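Local coordinates for protein transcriptional regulator (NtrC family) (Aquifex aeolicus, PDB 3DZD) that probably activates sigma54-dependent transcription as an NtrC-family response regulator whose AAA+ ATPase domain binds ADP in this inactive state, at residues 35-40 with 60-65; 30-35 with 54-59; 44-49 with 114-119; 17-22 with 107-112. All blocks are in the same frame, centred on the assembly; numbering follows the deposited sequence.

Contact 1 of 4, residues 35-40 with 60-65; sequences EAEKKI and VNFIDF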
loop_
_atom_site.group_PDB
_atom_site.type_symbol
_atom_site.label_atom_id
_atom_site.label_comp_id
_atom_site.label_asym_id
_atom_site.label_seq_id
_atom_site.Cartn_x
_atom_site.Cartn_y
_atom_site.Cartn_z
ATOM N N GLU A 35 -13.605 -1.297 -36.309
ATOM C CA GLU A 35 -14.131 -2.375 -35.479
ATOM C C GLU A 35 -13.552 -2.311 -34.065
ATOM O O GLU A 35 -14.231 -2.615 -33.085
ATOM C CB GLU A 35 -13.813 -3.725 -36.121
ATOM C CG GLU A 35 -14.557 -4.905 -35.528
ATOM C CD GLU A 35 -14.056 -6.237 -36.068
ATOM O OE1 GLU A 35 -13.427 -6.246 -37.150
ATOM O OE2 GLU A 35 -14.288 -7.277 -35.412
ATOM N N ALA A 36 -12.294 -1.906 -33.958
ATOM C CA ALA A 36 -11.655 -1.839 -32.658
ATOM C C ALA A 36 -12.344 -0.797 -31.789
ATOM O O ALA A 36 -12.759 -1.097 -30.669
ATOM C CB ALA A 36 -10.175 -1.529 -32.803
ATOM N N GLU A 37 -12.465 0.423 -32.309
ATOM C CA GLU A 37 -13.099 1.521 -31.578
ATOM C C GLU A 37 -14.442 1.090 -31.017
ATOM O O GLU A 37 -14.792 1.409 -29.880
ATOM C CB GLU A 37 -13.283 2.731 -32.490
ATOM C CG GLU A 37 -11.979 3.332 -32.966
ATOM C CD GLU A 37 -12.181 4.460 -33.954
ATOM O OE1 GLU A 37 -13.242 4.495 -34.614
ATOM O OE2 GLU A 37 -11.271 5.308 -34.078
ATOM N N LYS A 38 -15.192 0.361 -31.830
ATOM C CA LYS A 38 -16.452 -0.215 -31.404
ATOM C C LYS A 38 -16.252 -0.977 -30.100
ATOM O O LYS A 38 -16.828 -0.631 -29.064
ATOM C CB LYS A 38 -16.974 -1.156 -32.490
ATOM C CG LYS A 38 -18.072 -2.105 -32.051
ATOM C CD LYS A 38 -19.419 -1.421 -32.035
ATOM C CE LYS A 38 -20.532 -2.444 -32.092
ATOM N NZ LYS A 38 -20.297 -3.534 -31.107
ATOM N N LYS A 39 -15.415 -2.008 -30.151
ATOM C CA LYS A 39 -15.255 -2.905 -29.011
ATOM C C LYS A 39 -14.659 -2.242 -27.766
ATOM O O LYS A 39 -15.004 -2.603 -26.640
ATOM C CB LYS A 39 -14.477 -4.158 -29.418
ATOM C CG LYS A 39 -15.369 -5.188 -30.086
ATOM C CD LYS A 39 -14.607 -6.178 -30.935
ATOM C CE LYS A 39 -15.560 -7.239 -31.451
ATOM N NZ LYS A 39 -14.963 -8.014 -32.553
ATOM N N ILE A 40 -13.787 -1.263 -27.967
ATOM C CA ILE A 40 -13.152 -0.576 -26.846
ATOM C C ILE A 40 -14.174 0.226 -26.033
ATOM O O ILE A 40 -14.212 0.138 -24.802
ATOM C CB ILE A 40 -12.000 0.331 -27.337
ATOM C CG1 ILE A 40 -10.857 -0.526 -27.885
ATOM C CG2 ILE A 40 -11.511 1.242 -26.234
ATOM C CD1 ILE A 40 -9.747 0.269 -28.520
ATOM N N VAL A 60 -0.197 3.572 -34.788
ATOM C CA VAL A 60 0.478 4.275 -33.699
ATOM C C VAL A 60 -0.429 5.321 -33.043
ATOM O O VAL A 60 -0.662 5.290 -31.832
ATOM C CB VAL A 60 1.754 4.978 -34.200
ATOM C CG1 VAL A 60 2.463 5.678 -33.051
ATOM C CG2 VAL A 60 2.677 3.981 -34.886
ATOM N N ASN A 61 -0.938 6.249 -33.850
ATOM C CA ASN A 61 -1.798 7.319 -33.351
ATOM C C ASN A 61 -3.053 6.793 -32.666
ATOM O O ASN A 61 -3.595 7.438 -31.766
ATOM C CB ASN A 61 -2.179 8.277 -34.482
ATOM C CG ASN A 61 -0.984 9.029 -35.033
ATOM O OD1 ASN A 61 0.002 9.253 -34.326
ATOM N ND2 ASN A 61 -1.063 9.423 -36.301
ATOM N N PHE A 62 -3.514 5.623 -33.094
ATOM C CA PHE A 62 -4.679 4.993 -32.480
ATOM C C PHE A 62 -4.481 4.779 -30.982
ATOM O O PHE A 62 -5.442 4.670 -30.228
ATOM C CB PHE A 62 -4.996 3.660 -33.150
ATOM C CG PHE A 62 -6.282 3.052 -32.688
ATOM C CD1 PHE A 62 -7.490 3.491 -33.202
ATOM C CD2 PHE A 62 -6.288 2.052 -31.732
ATOM C CE1 PHE A 62 -8.683 2.940 -32.776
ATOM C CE2 PHE A 62 -7.481 1.497 -31.301
ATOM C CZ PHE A 62 -8.681 1.942 -31.828
ATOM N N ILE A 63 -3.227 4.711 -30.554
ATOM C CA ILE A 63 -2.933 4.644 -29.136
ATOM C C ILE A 63 -3.611 5.802 -28.408
ATOM O O ILE A 63 -4.063 5.647 -27.275
ATOM C CB ILE A 63 -1.418 4.662 -28.872
ATOM C CG1 ILE A 63 -0.813 3.301 -29.211
ATOM C CG2 ILE A 63 -1.129 5.015 -27.427
ATOM C CD1 ILE A 63 0.684 3.276 -29.127
ATOM N N ASP A 64 -3.701 6.957 -29.063
ATOM C CA ASP A 64 -4.364 8.110 -28.454
ATOM C C ASP A 64 -5.853 7.840 -28.244
ATOM O O ASP A 64 -6.431 8.243 -27.234
ATOM C CB ASP A 64 -4.154 9.379 -29.286
ATOM C CG ASP A 64 -2.712 9.866 -29.259
ATOM O OD1 ASP A 64 -2.123 9.951 -28.159
ATOM O OD2 ASP A 64 -2.172 10.170 -30.346
ATOM N N PHE A 65 -6.473 7.147 -29.191
ATOM C CA PHE A 65 -7.859 6.743 -29.018
ATOM C C PHE A 65 -8.019 5.918 -27.749
ATOM O O PHE A 65 -8.952 6.124 -26.975
ATOM C CB PHE A 65 -8.344 5.924 -30.207
ATOM C CG PHE A 65 -9.752 5.437 -30.057
ATOM C CD1 PHE A 65 -10.797 6.103 -30.672
ATOM C CD2 PHE A 65 -10.037 4.329 -29.277
ATOM C CE1 PHE A 65 -12.096 5.667 -30.527
ATOM C CE2 PHE A 65 -11.335 3.882 -29.132
ATOM C CZ PHE A 65 -12.365 4.553 -29.759
#

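Contact 2 of 4, residues 30-35 with 54-59; sequences AKTLRE and MPDGDG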
loop_
_atom_site.group_PDB
_atom_site.type_symbol
_atom_site.label_atom_id
_atom_site.label_comp_id
_atom_site.label_asym_id
_atom_site.label_seq_id
_atom_site.Cartn_x
_atom_site.Cartn_y
_atom_site.Cartn_z
ATOM N N ALA A 30 -10.185 -7.483 -33.423
ATOM C CA ALA A 30 -10.696 -6.450 -34.315
ATOM C C ALA A 30 -9.802 -6.378 -35.544
ATOM O O ALA A 30 -8.578 -6.344 -35.429
ATOM C CB ALA A 30 -10.740 -5.113 -33.614
ATOM N N LYS A 31 -10.411 -6.355 -36.723
ATOM C CA LYS A 31 -9.653 -6.433 -37.964
ATOM C C LYS A 31 -9.430 -5.061 -38.599
ATOM O O LYS A 31 -8.701 -4.934 -39.582
ATOM C CB LYS A 31 -10.349 -7.382 -38.940
ATOM C CG LYS A 31 -10.532 -8.788 -38.385
ATOM C CD LYS A 31 -11.498 -9.607 -39.231
ATOM C CE LYS A 31 -11.766 -10.980 -38.618
ATOM N NZ LYS A 31 -12.734 -11.778 -39.432
ATOM N N THR A 32 -10.054 -4.039 -38.026
ATOM C CA THR A 32 -9.887 -2.672 -38.495
ATOM C C THR A 32 -9.872 -1.738 -37.297
ATOM O O THR A 32 -10.345 -2.099 -36.218
ATOM C CB THR A 32 -11.036 -2.254 -39.422
ATOM O OG1 THR A 32 -12.284 -2.460 -38.748
ATOM C CG2 THR A 32 -11.023 -3.076 -40.703
ATOM N N LEU A 33 -9.330 -0.539 -37.477
ATOM C CA LEU A 33 -9.399 0.463 -36.425
ATOM C C LEU A 33 -10.849 0.805 -36.110
ATOM O O LEU A 33 -11.188 1.126 -34.969
ATOM C CB LEU A 33 -8.618 1.717 -36.811
ATOM C CG LEU A 33 -7.224 1.805 -36.192
ATOM C CD1 LEU A 33 -6.607 0.426 -36.075
ATOM C CD2 LEU A 33 -6.327 2.741 -36.982
ATOM N N ARG A 34 -11.705 0.720 -37.121
ATOM C CA ARG A 34 -13.123 0.990 -36.937
ATOM C C ARG A 34 -13.738 -0.018 -35.977
ATOM O O ARG A 34 -14.320 0.357 -34.962
ATOM C CB ARG A 34 -13.858 0.948 -38.274
ATOM C CG ARG A 34 -15.335 1.273 -38.174
ATOM C CD ARG A 34 -15.948 1.380 -39.556
ATOM N NE ARG A 34 -17.390 1.599 -39.519
ATOM C CZ ARG A 34 -17.971 2.787 -39.646
ATOM N NH1 ARG A 34 -17.233 3.877 -39.812
ATOM N NH2 ARG A 34 -19.294 2.887 -39.607
ATOM N N GLU A 35 -13.605 -1.297 -36.309
ATOM C CA GLU A 35 -14.131 -2.375 -35.479
ATOM C C GLU A 35 -13.552 -2.311 -34.065
ATOM O O GLU A 35 -14.231 -2.615 -33.085
ATOM C CB GLU A 35 -13.813 -3.725 -36.121
ATOM C CG GLU A 35 -14.557 -4.905 -35.528
ATOM C CD GLU A 35 -14.056 -6.237 -36.068
ATOM O OE1 GLU A 35 -13.427 -6.246 -37.150
ATOM O OE2 GLU A 35 -14.288 -7.277 -35.412
HETATM N N MSE A 54 -2.361 -0.333 -39.752
HETATM C CA MSE A 54 -3.737 -0.764 -39.940
HETATM C C MSE A 54 -4.296 -0.099 -41.193
HETATM O O MSE A 54 -3.858 0.989 -41.567
HETATM C CB MSE A 54 -4.572 -0.387 -38.713
HETATM C CG MSE A 54 -4.215 -1.175 -37.465
HETATM SE SE MSE A 54 -4.660 -3.068 -37.653
HETATM C CE MSE A 54 -6.562 -2.935 -38.053
ATOM N N PRO A 55 -5.266 -0.751 -41.850
ATOM C CA PRO A 55 -5.842 -0.217 -43.089
ATOM C C PRO A 55 -6.438 1.181 -42.920
ATOM O O PRO A 55 -6.009 2.110 -43.604
ATOM C CB PRO A 55 -6.949 -1.223 -43.423
ATOM C CG PRO A 55 -6.552 -2.474 -42.732
ATOM C CD PRO A 55 -5.871 -2.040 -41.472
ATOM N N ASP A 56 -7.401 1.326 -42.014
ATOM C CA ASP A 56 -8.172 2.565 -41.892
ATOM C C ASP A 56 -7.636 3.576 -40.871
ATOM O O ASP A 56 -8.414 4.191 -40.137
ATOM C CB ASP A 56 -9.648 2.252 -41.598
ATOM C CG ASP A 56 -9.827 1.224 -40.483
ATOM O OD1 ASP A 56 -8.830 0.858 -39.826
ATOM O OD2 ASP A 56 -10.973 0.779 -40.263
ATOM N N GLY A 57 -6.318 3.759 -40.833
ATOM C CA GLY A 57 -5.725 4.741 -39.940
ATOM C C GLY A 57 -4.317 4.416 -39.477
ATOM O O GLY A 57 -3.792 3.332 -39.734
ATOM N N ASP A 58 -3.701 5.365 -38.783
ATOM C CA ASP A 58 -2.357 5.180 -38.258
ATOM C C ASP A 58 -2.394 4.406 -36.940
ATOM O O ASP A 58 -2.795 4.941 -35.906
ATOM C CB ASP A 58 -1.681 6.538 -38.061
ATOM C CG ASP A 58 -0.183 6.423 -37.876
ATOM O OD1 ASP A 58 0.327 5.285 -37.828
ATOM O OD2 ASP A 58 0.483 7.475 -37.780
ATOM N N GLY A 59 -1.976 3.143 -36.987
ATOM C CA GLY A 59 -1.969 2.279 -35.820
ATOM C C GLY A 59 -1.321 2.891 -34.593
ATOM O O GLY A 59 -1.829 2.744 -33.483
#

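Contact 3 of 4, residues 44-49 with 114-119; sequences FFPVIV and HAFEEY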
loop_
_atom_site.group_PDB
_atom_site.type_symbol
_atom_site.label_atom_id
_atom_site.label_comp_id
_atom_site.label_asym_id
_atom_site.label_seq_id
_atom_site.Cartn_x
_atom_site.Cartn_y
_atom_site.Cartn_z
ATOM N N PHE A 44 -14.357 -3.191 -21.577
ATOM C CA PHE A 44 -13.008 -2.892 -21.117
ATOM C C PHE A 44 -12.045 -4.071 -21.258
ATOM O O PHE A 44 -12.265 -5.137 -20.682
ATOM C CB PHE A 44 -13.010 -2.406 -19.668
ATOM C CG PHE A 44 -11.633 -2.165 -19.126
ATOM C CD1 PHE A 44 -10.907 -1.058 -19.525
ATOM C CD2 PHE A 44 -11.051 -3.063 -18.250
ATOM C CE1 PHE A 44 -9.641 -0.839 -19.048
ATOM C CE2 PHE A 44 -9.779 -2.848 -17.769
ATOM C CZ PHE A 44 -9.072 -1.731 -18.168
ATOM N N PHE A 45 -10.981 -3.866 -22.032
ATOM C CA PHE A 45 -9.900 -4.842 -22.134
ATOM C C PHE A 45 -8.704 -4.333 -21.351
ATOM O O PHE A 45 -8.158 -3.289 -21.682
ATOM C CB PHE A 45 -9.482 -5.047 -23.588
ATOM C CG PHE A 45 -10.580 -5.560 -24.472
ATOM C CD1 PHE A 45 -10.856 -6.917 -24.540
ATOM C CD2 PHE A 45 -11.323 -4.688 -25.250
ATOM C CE1 PHE A 45 -11.862 -7.393 -25.360
ATOM C CE2 PHE A 45 -12.332 -5.154 -26.072
ATOM C CZ PHE A 45 -12.600 -6.509 -26.129
ATOM N N PRO A 46 -8.296 -5.067 -20.304
ATOM C CA PRO A 46 -7.093 -4.713 -19.545
ATOM C C PRO A 46 -5.879 -4.620 -20.465
ATOM O O PRO A 46 -5.031 -3.742 -20.292
ATOM C CB PRO A 46 -6.919 -5.897 -18.586
ATOM C CG PRO A 46 -8.267 -6.496 -18.464
ATOM C CD PRO A 46 -8.961 -6.268 -19.773
ATOM N N VAL A 47 -5.800 -5.525 -21.435
ATOM C CA VAL A 47 -4.657 -5.567 -22.342
ATOM C C VAL A 47 -5.102 -5.510 -23.800
ATOM O O VAL A 47 -5.990 -6.247 -24.222
ATOM C CB VAL A 47 -3.818 -6.841 -22.128
ATOM C CG1 VAL A 47 -2.746 -6.962 -23.199
ATOM C CG2 VAL A 47 -3.214 -6.853 -20.722
ATOM N N ILE A 48 -4.473 -4.631 -24.563
ATOM C CA ILE A 48 -4.759 -4.513 -25.977
ATOM C C ILE A 48 -3.479 -4.711 -26.751
ATOM O O ILE A 48 -2.452 -4.116 -26.419
ATOM C CB ILE A 48 -5.329 -3.144 -26.318
ATOM C CG1 ILE A 48 -6.682 -2.956 -25.629
ATOM C CG2 ILE A 48 -5.462 -2.992 -27.820
ATOM C CD1 ILE A 48 -7.200 -1.539 -25.675
ATOM N N VAL A 49 -3.553 -5.564 -27.772
ATOM C CA VAL A 49 -2.424 -5.885 -28.629
ATOM C C VAL A 49 -2.693 -5.251 -29.976
ATOM O O VAL A 49 -3.617 -5.657 -30.692
ATOM C CB VAL A 49 -2.278 -7.409 -28.831
ATOM C CG1 VAL A 49 -1.211 -7.713 -29.882
ATOM C CG2 VAL A 49 -1.967 -8.106 -27.516
ATOM N N HIS A 114 3.434 -10.090 -18.449
ATOM C CA HIS A 114 3.905 -8.815 -17.904
ATOM C C HIS A 114 2.920 -7.678 -18.151
ATOM O O HIS A 114 2.776 -6.795 -17.311
ATOM C CB HIS A 114 5.298 -8.456 -18.426
ATOM C CG HIS A 114 6.352 -9.444 -18.050
ATOM N ND1 HIS A 114 7.448 -9.702 -18.841
ATOM C CD2 HIS A 114 6.456 -10.269 -16.978
ATOM C CE1 HIS A 114 8.196 -10.628 -18.266
ATOM N NE2 HIS A 114 7.614 -10.989 -17.134
ATOM N N ALA A 115 2.240 -7.695 -19.294
ATOM C CA ALA A 115 1.186 -6.708 -19.535
ATOM C C ALA A 115 0.107 -6.764 -18.443
ATOM O O ALA A 115 -0.345 -5.733 -17.960
ATOM C CB ALA A 115 0.564 -6.890 -20.910
ATOM N N PHE A 116 -0.299 -7.964 -18.049
ATOM C CA PHE A 116 -1.317 -8.074 -17.016
ATOM C C PHE A 116 -0.797 -7.651 -15.645
ATOM O O PHE A 116 -1.530 -7.053 -14.872
ATOM C CB PHE A 116 -1.943 -9.476 -16.963
ATOM C CG PHE A 116 -3.100 -9.658 -17.914
ATOM C CD1 PHE A 116 -4.335 -9.097 -17.637
ATOM C CD2 PHE A 116 -2.950 -10.392 -19.090
ATOM C CE1 PHE A 116 -5.403 -9.259 -18.522
ATOM C CE2 PHE A 116 -4.012 -10.562 -19.973
ATOM C CZ PHE A 116 -5.235 -9.998 -19.695
ATOM N N GLU A 117 0.456 -7.945 -15.332
ATOM C CA GLU A 117 0.945 -7.511 -14.037
ATOM C C GLU A 117 1.212 -6.005 -14.031
ATOM O O GLU A 117 1.253 -5.382 -12.981
ATOM C CB GLU A 117 2.144 -8.335 -13.548
ATOM C CG GLU A 117 3.369 -8.320 -14.434
ATOM C CD GLU A 117 4.432 -9.306 -13.957
ATOM O OE1 GLU A 117 4.232 -10.531 -14.125
ATOM O OE2 GLU A 117 5.465 -8.851 -13.418
ATOM N N GLU A 118 1.365 -5.415 -15.208
ATOM C CA GLU A 118 1.460 -3.968 -15.294
ATOM C C GLU A 118 0.073 -3.385 -15.041
ATOM O O GLU A 118 -0.080 -2.348 -14.395
ATOM C CB GLU A 118 1.963 -3.549 -16.675
ATOM C CG GLU A 118 1.732 -2.087 -16.996
ATOM C CD GLU A 118 2.749 -1.189 -16.329
ATOM O OE1 GLU A 118 3.726 -1.724 -15.758
ATOM O OE2 GLU A 118 2.578 0.054 -16.395
ATOM N N TYR A 119 -0.939 -4.063 -15.571
ATOM C CA TYR A 119 -2.309 -3.653 -15.361
ATOM C C TYR A 119 -2.676 -3.781 -13.886
ATOM O O TYR A 119 -3.265 -2.880 -13.304
ATOM C CB TYR A 119 -3.251 -4.500 -16.209
ATOM C CG TYR A 119 -4.673 -4.432 -15.732
ATOM C CD1 TYR A 119 -5.433 -3.290 -15.927
ATOM C CD2 TYR A 119 -5.252 -5.506 -15.068
ATOM C CE1 TYR A 119 -6.737 -3.222 -15.486
ATOM C CE2 TYR A 119 -6.550 -5.452 -14.624
ATOM C CZ TYR A 119 -7.292 -4.306 -14.828
ATOM O OH TYR A 119 -8.594 -4.246 -14.373
#

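Contact 4 of 4, residues 17-22 with 107-112; sequences SAILEE and RFLLTI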
loop_
_atom_site.group_PDB
_atom_site.type_symbol
_atom_site.label_atom_id
_atom_site.label_comp_id
_atom_site.label_asym_id
_atom_site.label_seq_id
_atom_site.Cartn_x
_atom_site.Cartn_y
_atom_site.Cartn_z
ATOM N N SER A 17 -5.273 -15.704 -30.891
ATOM C CA SER A 17 -6.498 -16.112 -30.214
ATOM C C SER A 17 -6.401 -17.553 -29.735
ATOM O O SER A 17 -6.830 -17.872 -28.625
ATOM C CB SER A 17 -7.712 -15.947 -31.121
ATOM O OG SER A 17 -7.907 -14.589 -31.441
ATOM N N ALA A 18 -5.840 -18.418 -30.577
ATOM C CA ALA A 18 -5.657 -19.821 -30.227
ATOM C C ALA A 18 -4.730 -19.920 -29.027
ATOM O O ALA A 18 -4.937 -20.735 -28.128
ATOM C CB ALA A 18 -5.087 -20.600 -31.406
ATOM N N ILE A 19 -3.716 -19.064 -29.012
ATOM C CA ILE A 19 -2.715 -19.071 -27.956
ATOM C C ILE A 19 -3.285 -18.537 -26.656
ATOM O O ILE A 19 -3.162 -19.177 -25.612
ATOM C CB ILE A 19 -1.472 -18.262 -28.369
ATOM C CG1 ILE A 19 -0.753 -18.975 -29.520
ATOM C CG2 ILE A 19 -0.544 -18.072 -27.187
ATOM C CD1 ILE A 19 0.066 -18.056 -30.396
ATOM N N LEU A 20 -3.919 -17.368 -26.726
ATOM C CA LEU A 20 -4.490 -16.733 -25.546
ATOM C C LEU A 20 -5.517 -17.644 -24.903
ATOM O O LEU A 20 -5.477 -17.886 -23.700
ATOM C CB LEU A 20 -5.138 -15.396 -25.912
ATOM C CG LEU A 20 -4.159 -14.298 -26.338
ATOM C CD1 LEU A 20 -4.893 -13.097 -26.911
ATOM C CD2 LEU A 20 -3.286 -13.880 -25.164
ATOM N N GLU A 21 -6.445 -18.142 -25.714
ATOM C CA GLU A 21 -7.493 -19.026 -25.226
ATOM C C GLU A 21 -6.890 -20.274 -24.590
ATOM O O GLU A 21 -7.369 -20.749 -23.560
ATOM C CB GLU A 21 -8.428 -19.413 -26.368
ATOM C CG GLU A 21 -9.684 -20.148 -25.931
ATOM C CD GLU A 21 -10.590 -20.484 -27.102
ATOM O OE1 GLU A 21 -10.359 -19.933 -28.206
ATOM O OE2 GLU A 21 -11.528 -21.296 -26.921
ATOM N N GLU A 22 -5.830 -20.789 -25.210
ATOM C CA GLU A 22 -5.122 -21.972 -24.725
ATOM C C GLU A 22 -4.465 -21.742 -23.364
ATOM O O GLU A 22 -4.158 -22.693 -22.648
ATOM C CB GLU A 22 -4.072 -22.413 -25.755
ATOM C CG GLU A 22 -3.146 -23.541 -25.302
ATOM C CD GLU A 22 -1.821 -23.044 -24.729
ATOM O OE1 GLU A 22 -1.385 -21.931 -25.093
ATOM O OE2 GLU A 22 -1.208 -23.778 -23.921
ATOM N N ARG A 107 7.636 -16.004 -26.356
ATOM C CA ARG A 107 7.907 -14.576 -26.235
ATOM C C ARG A 107 6.604 -13.811 -26.121
ATOM O O ARG A 107 6.482 -12.893 -25.313
ATOM C CB ARG A 107 8.696 -14.085 -27.452
ATOM C CG ARG A 107 8.869 -12.580 -27.534
ATOM C CD ARG A 107 9.705 -12.042 -26.380
ATOM N NE ARG A 107 8.888 -11.637 -25.237
ATOM C CZ ARG A 107 9.371 -11.271 -24.049
ATOM N NH1 ARG A 107 10.682 -11.271 -23.818
ATOM N NH2 ARG A 107 8.533 -10.917 -23.082
ATOM N N PHE A 108 5.628 -14.194 -26.936
ATOM C CA PHE A 108 4.297 -13.604 -26.855
ATOM C C PHE A 108 3.682 -13.750 -25.462
ATOM O O PHE A 108 3.313 -12.764 -24.830
ATOM C CB PHE A 108 3.364 -14.230 -27.893
ATOM C CG PHE A 108 1.941 -13.774 -27.770
ATOM C CD1 PHE A 108 1.600 -12.453 -28.020
ATOM C CD2 PHE A 108 0.942 -14.667 -27.393
ATOM C CE1 PHE A 108 0.286 -12.024 -27.902
ATOM C CE2 PHE A 108 -0.379 -14.249 -27.273
ATOM C CZ PHE A 108 -0.707 -12.924 -27.525
ATOM N N LEU A 109 3.577 -14.989 -24.993
ATOM C CA LEU A 109 2.948 -15.277 -23.704
ATOM C C LEU A 109 3.636 -14.582 -22.541
ATOM O O LEU A 109 2.974 -14.121 -21.614
ATOM C CB LEU A 109 2.901 -16.784 -23.460
ATOM C CG LEU A 109 1.862 -17.499 -24.320
ATOM C CD1 LEU A 109 1.865 -18.997 -24.036
ATOM C CD2 LEU A 109 0.497 -16.900 -24.065
ATOM N N LEU A 110 4.965 -14.505 -22.590
ATOM C CA LEU A 110 5.716 -13.825 -21.542
ATOM C C LEU A 110 5.387 -12.336 -21.503
ATOM O O LEU A 110 5.226 -11.744 -20.425
ATOM C CB LEU A 110 7.222 -14.030 -21.717
ATOM C CG LEU A 110 8.042 -13.282 -20.660
ATOM C CD1 LEU A 110 7.650 -13.744 -19.260
ATOM C CD2 LEU A 110 9.542 -13.429 -20.890
ATOM N N THR A 111 5.290 -11.727 -22.681
ATOM C CA THR A 111 4.932 -10.313 -22.771
ATOM C C THR A 111 3.508 -10.047 -22.265
ATOM O O THR A 111 3.265 -9.053 -21.591
ATOM C CB THR A 111 5.076 -9.795 -24.208
ATOM O OG1 THR A 111 6.423 -9.990 -24.637
ATOM C CG2 THR A 111 4.744 -8.327 -24.291
ATOM N N ILE A 112 2.577 -10.934 -22.605
ATOM C CA ILE A 112 1.211 -10.840 -22.115
ATOM C C ILE A 112 1.182 -10.892 -20.592
ATOM O O ILE A 112 0.525 -10.084 -19.939
ATOM C CB ILE A 112 0.336 -11.980 -22.665
ATOM C CG1 ILE A 112 0.158 -11.829 -24.172
ATOM C CG2 ILE A 112 -1.025 -12.001 -21.952
ATOM C CD1 ILE A 112 -0.817 -10.740 -24.564
#

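Contact 1 of 4, residues 35-40 with 60-65
F62 and F65 both hold CG opposite the backbone N (chi1 -172° and 178°), which carries their rings out toward helix 33-42, where E37, its chain extended beyond CG, meets the two of them. E37 CG lies over one face of F65, 3.6 Å from the ring centroid, in a CH-pi contact. The same methylene reaches F62 at its rim, near the ring plane, with E37 CG 3.3 Å from F62 CE1. The E37 carboxylate is turned only 19° from the F65 ring plane, and its OE2 comes to 3.5 Å from F65 CD1. In the (beta/alpha)5 fold of a CheY-like receiver domain, helices 33-42 and 62-69 are neighbours on one side of the parallel sheet, and A36 and I40 touch V6 and L4 of strand 2-6, respectively. I40 divides its branches: CD1 packs 3.8 Å from F62 CE2, whereas CG2 is 3.9 Å from F65 CE2, each at a ring edge. With an alanine in place of F65, E37 CG would probably lose the ring face it rests on and a gap would open beside I40 CG2. A36 CB approaches F62 CZ obliquely, at 3.9 Å. I40 O accepts a hydrogen bond from Q258 of the second subunit.

Contact 2 of 4, residues 30-35 with 54-59
The D56 carboxylate is met by two backbone N-H groups of helix 33-42 in different ways: L33 N comes to the syn lone pair of OD1, 2.8 Å away, while R34 N reaches OD2 at 3.2 Å from above the plane, 41° out of it. T32 CB is also close to this group, 3.1 Å from D56 OD2. A chi1 of 47°, with CG between its own backbone N and carbonyl carbon, turns the D56 carboxylate toward the helix start, where it should be favoured by the positive end of the helix dipole. T32 is the N-cap, its OG1 accepting from E35 N at 3.0 Å. D56 belongs to the type I turn M54-G57, in the loop after the central strand of the receiver domain, the strand that in this family usually ends at the phosphoacceptor aspartate. Replacing T32 by a valine would remove OG1 and is likely to leave E35 N without its capping partner, making the first helical turn easier to fray. L33 turns inward, with CD2 3.6 Å from G57 C. The selenomethionine M54, bent at both outer torsions, brings CE to 3.4 Å from T32 CA.

Contact 3 of 4, residues 44-49 with 114-119
P46 lays its CB squarely over the centre of the Y119 ring, 3.8 Å from the centroid, a CH-pi contact almost along the ring normal. One residue on, V47 does the same to F116: CG2 is centred over the ring, 3.7 Å from its centroid. The V47 torsion (chi1 172°) puts CG1 opposite the backbone N and leaves CG2 to point at the helix, where it also rests 3.8 Å from A115 CB. P46 CB serves both rings, approaching F116 CE1 obliquely at 3.7 Å. F44 meets Y119 with its edge, F44 CE2 lying 3.8 Å from Y119 CE1. The contact presses the loop leading into the central strand 47-51 of the receiver sheet, and the strand's first residue, against helix 105-119, the last helix of that domain. Beyond the two segments, F116 meets the ring of Y25 at a small interplanar angle, and A115 touches I76 of strand 74-79. E118, which takes no part in the packing, forms a salt bridge with K121 of the second subunit. Between strand and helix the join is thus made of methyls, a proline ring, aromatic faces and one ring edge, so it probably depends on shape and exclusion of water.

Contact 4 of 4, residues 17-22 with 107-112
F108 leads the contact from helix 105-119, its ring edge offered to helix 10-22. I19 CG2 comes near the ring plane, 3.7 Å from F108 CD2, and L20 CD2 lies 3.6 Å from F108 CE2; the L20 side chain crosses that of F108 at about a right angle. L109 follows, its CD2 3.5 Å from the same I19 methyl, which therefore touches two successive residues. R107 and T111 have other partners: R107 NH1 pairs with E97 of the second subunit, and T111 OG1 bonds to the R107 carbonyl. I112, a turn after F108, lies over one face of that ring with CG1, toward its rim, and brings CD1 to 4.0 Å from L20 CD2. The short helical segments cross at -56°, their axes 11.0 Å apart, as the first and last helices on the same side of a CheY-like sheet. Aliphatic branches and one aromatic ring make the whole interface, so it should hold by close fit and water exclusion, without directional polar bonds.

From the N terminus the chain passes through 17-22 and 30-40, then 44-49, before any contact closes. Segment 54-59 returns to 30-35 in contact 2, and 60-65 to 35-40 in contact 1; these two loops cross, share E35 and touch through F62 and L33. Much later 107-112 closes contact 4 on helix 10-22, a loop that encloses contacts 1 and 2 whole. Contact 3, closed last by 114-119, crosses the other three and meets contact 4 where V49 touches I112. Contacts 1 and 2 tie helix 33-42 to helix 62-69 and to the turn and short strand that precede helix 62-69; contacts 3 and 4 fasten helix 105-119 to the central strand and the first helix.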